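Local structure of TsrD (Streptomyces laurentii, 5X7L) at residues 80-85 against 104-109. The protein is a SnoaL-like member of the NTF2 superfamily, a small alpha+beta protein whose curved antiparallel sheet is backed by helices. Residues are numbered along the deposited sequence; the frame is centred on the assembly and turned at random.
Sequences ARMTFS and VGLIDI. With IPA (isopropyl alcohol), chain G.
Phe84 turns its ring edge to Val104, whose CG2 lies near the ring plane, 4.3 Å from CD2 of Phe84; Trp57 meets the same ring edge-to-face, and Phe102 packs on it too. With CG anti to the backbone N, the first torsion carries the ring away from segment 104-109, and it is CB of Phe84 that rests on Leu106 CD2, at 3.7 Å. A second flat group, the carboxylate of Asp108, has the selenomethionine Met82 beside it: the two side chains cross at about a right angle, and a bend at the last torsion (chi3 -78°) brings Met82 CE to 3.3 Å from OD2 of Asp108. That same oxygen accepts a hydrogen bond of 2.6 Å from O2 of an isopropyl alcohol, probably a crystallisation solvent molecule. Met82 CE also touches Leu106 CD1, while Met13, Phe16 and Leu17 of helix 6-22 close over the selenomethionine. This is the inner, helix-covered face of the NTF2-like cone, and the two segments are its central antiparallel strands. Ala80, Met82 and Phe84 form hydrogen-bonded pairs with Asp108, Leu106 and Val104, six backbone bonds in all; the straightest runs from Met82 N to Leu106 O, 2.9 Å at 174°. Arg81 and Thr83 face the other way, opposite Ile107 and Gly105. There Arg81 CG lies 4.0 Å from Ile107 CG1, the guanidinium leads off to a cation-pi contact with Trp121 of the second subunit, whose Ile107 packs against Ile107 of this chain, and Thr83 OG1 hydrogen-bonds Asp69 on the neighbouring strand 61-74.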
ATOM      1  N   ALA B  80      -8.604  -0.827  -2.615  1.00 10.23           N
ATOM      2  CA  ALA B  80      -9.168  -1.162  -1.314  1.00 10.65           C
ATOM      3  C   ALA B  80      -8.100  -1.043  -0.235  1.00 10.58           C
ATOM      4  O   ALA B  80      -7.097  -1.759  -0.268  1.00 11.18           O
ATOM      5  CB  ALA B  80      -9.745  -2.571  -1.336  1.00 11.41           C
ATOM      6  N   ARG B  81      -8.307  -0.122   0.703  1.00 10.50           N
ATOM      7  CA  ARG B  81      -7.477  -0.055   1.898  1.00 10.46           C
ATOM      8  C   ARG B  81      -8.176  -0.865   2.977  1.00 10.36           C
ATOM      9  O   ARG B  81      -9.353  -0.635   3.263  1.00 11.10           O
ATOM     10  CB  ARG B  81      -7.272   1.389   2.359  1.00 11.25           C
ATOM     11  CG  ARG B  81      -6.403   1.493   3.604  1.00 11.67           C
ATOM     12  CD  ARG B  81      -5.908   2.897   3.871  1.00 12.64           C
ATOM     13  NE  ARG B  81      -6.978   3.839   4.192  1.00 13.02           N
ATOM     14  CZ  ARG B  81      -7.500   4.014   5.405  1.00 14.21           C
ATOM     15  NH1 ARG B  81      -7.076   3.290   6.437  1.00 15.36           N
ATOM     16  NH2 ARG B  81      -8.457   4.917   5.589  1.00 15.48           N
HETATM   17  N   MSE B  82      -7.457  -1.816   3.571  1.00 10.80           N
HETATM   18  CA  MSE B  82      -8.059  -2.787   4.478  1.00 10.44           C
HETATM   19  C   MSE B  82      -7.222  -2.986   5.722  1.00 10.99           C
HETATM   20  O   MSE B  82      -6.043  -2.618   5.768  1.00 11.17           O
HETATM   21  CB  MSE B  82      -8.246  -4.126   3.756  1.00 11.29           C
HETATM   22  CG  MSE B  82      -9.272  -4.030   2.631  1.00 12.03           C
HETATM   23 SE   MSE B  82      -9.371  -5.641   1.535  0.77 13.34          SE
HETATM   24  CE  MSE B  82      -7.770  -5.327   0.473  1.00 14.36           C
ATOM     25  N   THR B  83      -7.859  -3.566   6.737  1.00 11.39           N
ATOM     26  CA  THR B  83      -7.203  -3.975   7.971  1.00 11.53           C
ATOM     27  C   THR B  83      -7.391  -5.482   8.128  1.00 11.01           C
ATOM     28  O   THR B  83      -8.504  -5.993   7.997  1.00 11.74           O
ATOM     29  CB  THR B  83      -7.780  -3.232   9.190  1.00 12.65           C
ATOM     30  OG1 THR B  83      -7.525  -1.831   9.049  1.00 13.60           O
ATOM     31  CG2 THR B  83      -7.135  -3.720  10.478  1.00 14.17           C
ATOM     32  N   PHE B  84      -6.294  -6.175   8.416  1.00 11.33           N
ATOM     33  CA  PHE B  84      -6.243  -7.632   8.482  1.00 11.26           C
ATOM     34  C   PHE B  84      -5.764  -8.025   9.872  1.00 11.01           C
ATOM     35  O   PHE B  84      -4.673  -7.625  10.289  1.00 11.64           O
ATOM     36  CB  PHE B  84      -5.290  -8.136   7.396  1.00 12.33           C
ATOM     37  CG  PHE B  84      -5.085  -9.624   7.373  1.00 14.38           C
ATOM     38  CD1 PHE B  84      -6.161 -10.495   7.303  1.00 15.91           C
ATOM     39  CD2 PHE B  84      -3.800 -10.150   7.349  1.00 16.30           C
ATOM     40  CE1 PHE B  84      -5.955 -11.864   7.249  1.00 18.07           C
ATOM     41  CE2 PHE B  84      -3.589 -11.516   7.293  1.00 17.51           C
ATOM     42  CZ  PHE B  84      -4.668 -12.374   7.245  1.00 18.02           C
ATOM     43  N   SER B  85      -6.582  -8.781  10.600  1.00 11.51           N
ATOM     44  CA  SER B  85      -6.254  -9.132  11.979  1.00 11.63           C
ATOM     45  C   SER B  85      -6.660 -10.561  12.296  1.00 11.32           C
ATOM     46  O   SER B  85      -7.429 -11.185  11.563  1.00 11.79           O
ATOM     47  CB  SER B  85      -6.929  -8.168  12.960  1.00 12.40           C
ATOM     48  OG  SER B  85      -8.340  -8.282  12.902  1.00 13.12           O
ATOM     49  N   VAL B 104      -2.734  -5.614  10.946  1.00 11.77           N
ATOM     50  CA  VAL B 104      -1.915  -4.843  10.013  1.00 12.44           C
ATOM     51  C   VAL B 104      -2.751  -4.267   8.886  1.00 12.05           C
ATOM     52  O   VAL B 104      -3.798  -4.805   8.521  1.00 12.66           O
ATOM     53  CB  VAL B 104      -0.769  -5.686   9.402  1.00 13.16           C
ATOM     54  CG1 VAL B 104       0.234  -6.070  10.476  1.00 14.98           C
ATOM     55  CG2 VAL B 104      -1.308  -6.919   8.687  1.00 13.62           C
ATOM     56  N   GLY B 105      -2.259  -3.173   8.323  1.00 11.64           N
ATOM     57  CA  GLY B 105      -2.904  -2.550   7.186  1.00 11.70           C
ATOM     58  C   GLY B 105      -2.357  -3.064   5.870  1.00 11.33           C
ATOM     59  O   GLY B 105      -1.217  -3.538   5.779  1.00 11.66           O
ATOM     60  N   LEU B 106      -3.187  -2.970   4.841  1.00 11.27           N
ATOM     61  CA  LEU B 106      -2.771  -3.285   3.484  1.00 11.79           C
ATOM     62  C   LEU B 106      -3.565  -2.418   2.524  1.00 10.92           C
ATOM     63  O   LEU B 106      -4.636  -1.905   2.870  1.00 11.27           O
ATOM     64  CB  LEU B 106      -2.974  -4.774   3.179  1.00 12.67           C
ATOM     65  CG  LEU B 106      -4.418  -5.291   3.242  1.00 13.33           C
ATOM     66  CD1 LEU B 106      -4.675  -6.386   2.212  1.00 14.87           C
ATOM     67  CD2 LEU B 106      -4.817  -5.753   4.637  1.00 14.14           C
ATOM     68  N   ILE B 107      -3.017  -2.237   1.330  1.00 10.88           N
ATOM     69  CA  ILE B 107      -3.735  -1.593   0.242  1.00 10.78           C
ATOM     70  C   ILE B 107      -3.580  -2.465  -0.996  1.00 10.89           C
ATOM     71  O   ILE B 107      -2.458  -2.784  -1.394  1.00 11.25           O
ATOM     72  CB  ILE B 107      -3.220  -0.169  -0.046  1.00 11.26           C
ATOM     73  CG1 ILE B 107      -3.333   0.708   1.206  1.00 11.58           C
ATOM     74  CG2 ILE B 107      -3.994   0.437  -1.212  1.00 11.92           C
ATOM     75  CD1 ILE B 107      -2.657   2.060   1.082  1.00 11.70           C
ATOM     76  N   ASP B 108      -4.710  -2.858  -1.583  1.00 11.05           N
ATOM     77  CA  ASP B 108      -4.742  -3.610  -2.838  1.00 11.27           C
ATOM     78  C   ASP B 108      -5.293  -2.734  -3.949  1.00 10.26           C
ATOM     79  O   ASP B 108      -6.324  -2.083  -3.772  1.00 11.76           O
ATOM     80  CB  ASP B 108      -5.652  -4.840  -2.733  1.00 12.97           C
ATOM     81  CG  ASP B 108      -5.089  -5.935  -1.849  1.00 14.21           C
ATOM     82  OD1 ASP B 108      -3.959  -5.811  -1.338  1.00 15.87           O
ATOM     83  OD2 ASP B 108      -5.804  -6.939  -1.666  1.00 15.17           O
ATOM     84  N   ILE B 109      -4.614  -2.740  -5.092  1.00 10.12           N
ATOM     85  CA  ILE B 109      -5.137  -2.137  -6.309  1.00 10.20           C
ATOM     86  C   ILE B 109      -5.502  -3.269  -7.253  1.00 10.03           C
ATOM     87  O   ILE B 109      -4.644  -4.066  -7.620  1.00 10.89           O
ATOM     88  CB  ILE B 109      -4.113  -1.204  -6.978  1.00 10.44           C
ATOM     89  CG1 ILE B 109      -3.695  -0.098  -6.006  1.00 10.87           C
ATOM     90  CG2 ILE B 109      -4.691  -0.623  -8.264  1.00 11.43           C
ATOM     91  CD1 ILE B 109      -2.589   0.794  -6.521  1.00 12.64           C
TER
HETATM   92  C1  IPA G 202      -5.256  -9.704  -3.282  1.00 20.11           C
HETATM   93  C2  IPA G 202      -4.664 -10.156  -1.954  1.00 20.20           C
HETATM   94  C3  IPA G 202      -3.141 -10.147  -2.014  1.00 24.59           C
HETATM   95  O2  IPA G 202      -5.091  -9.277  -0.918  1.00 19.62           O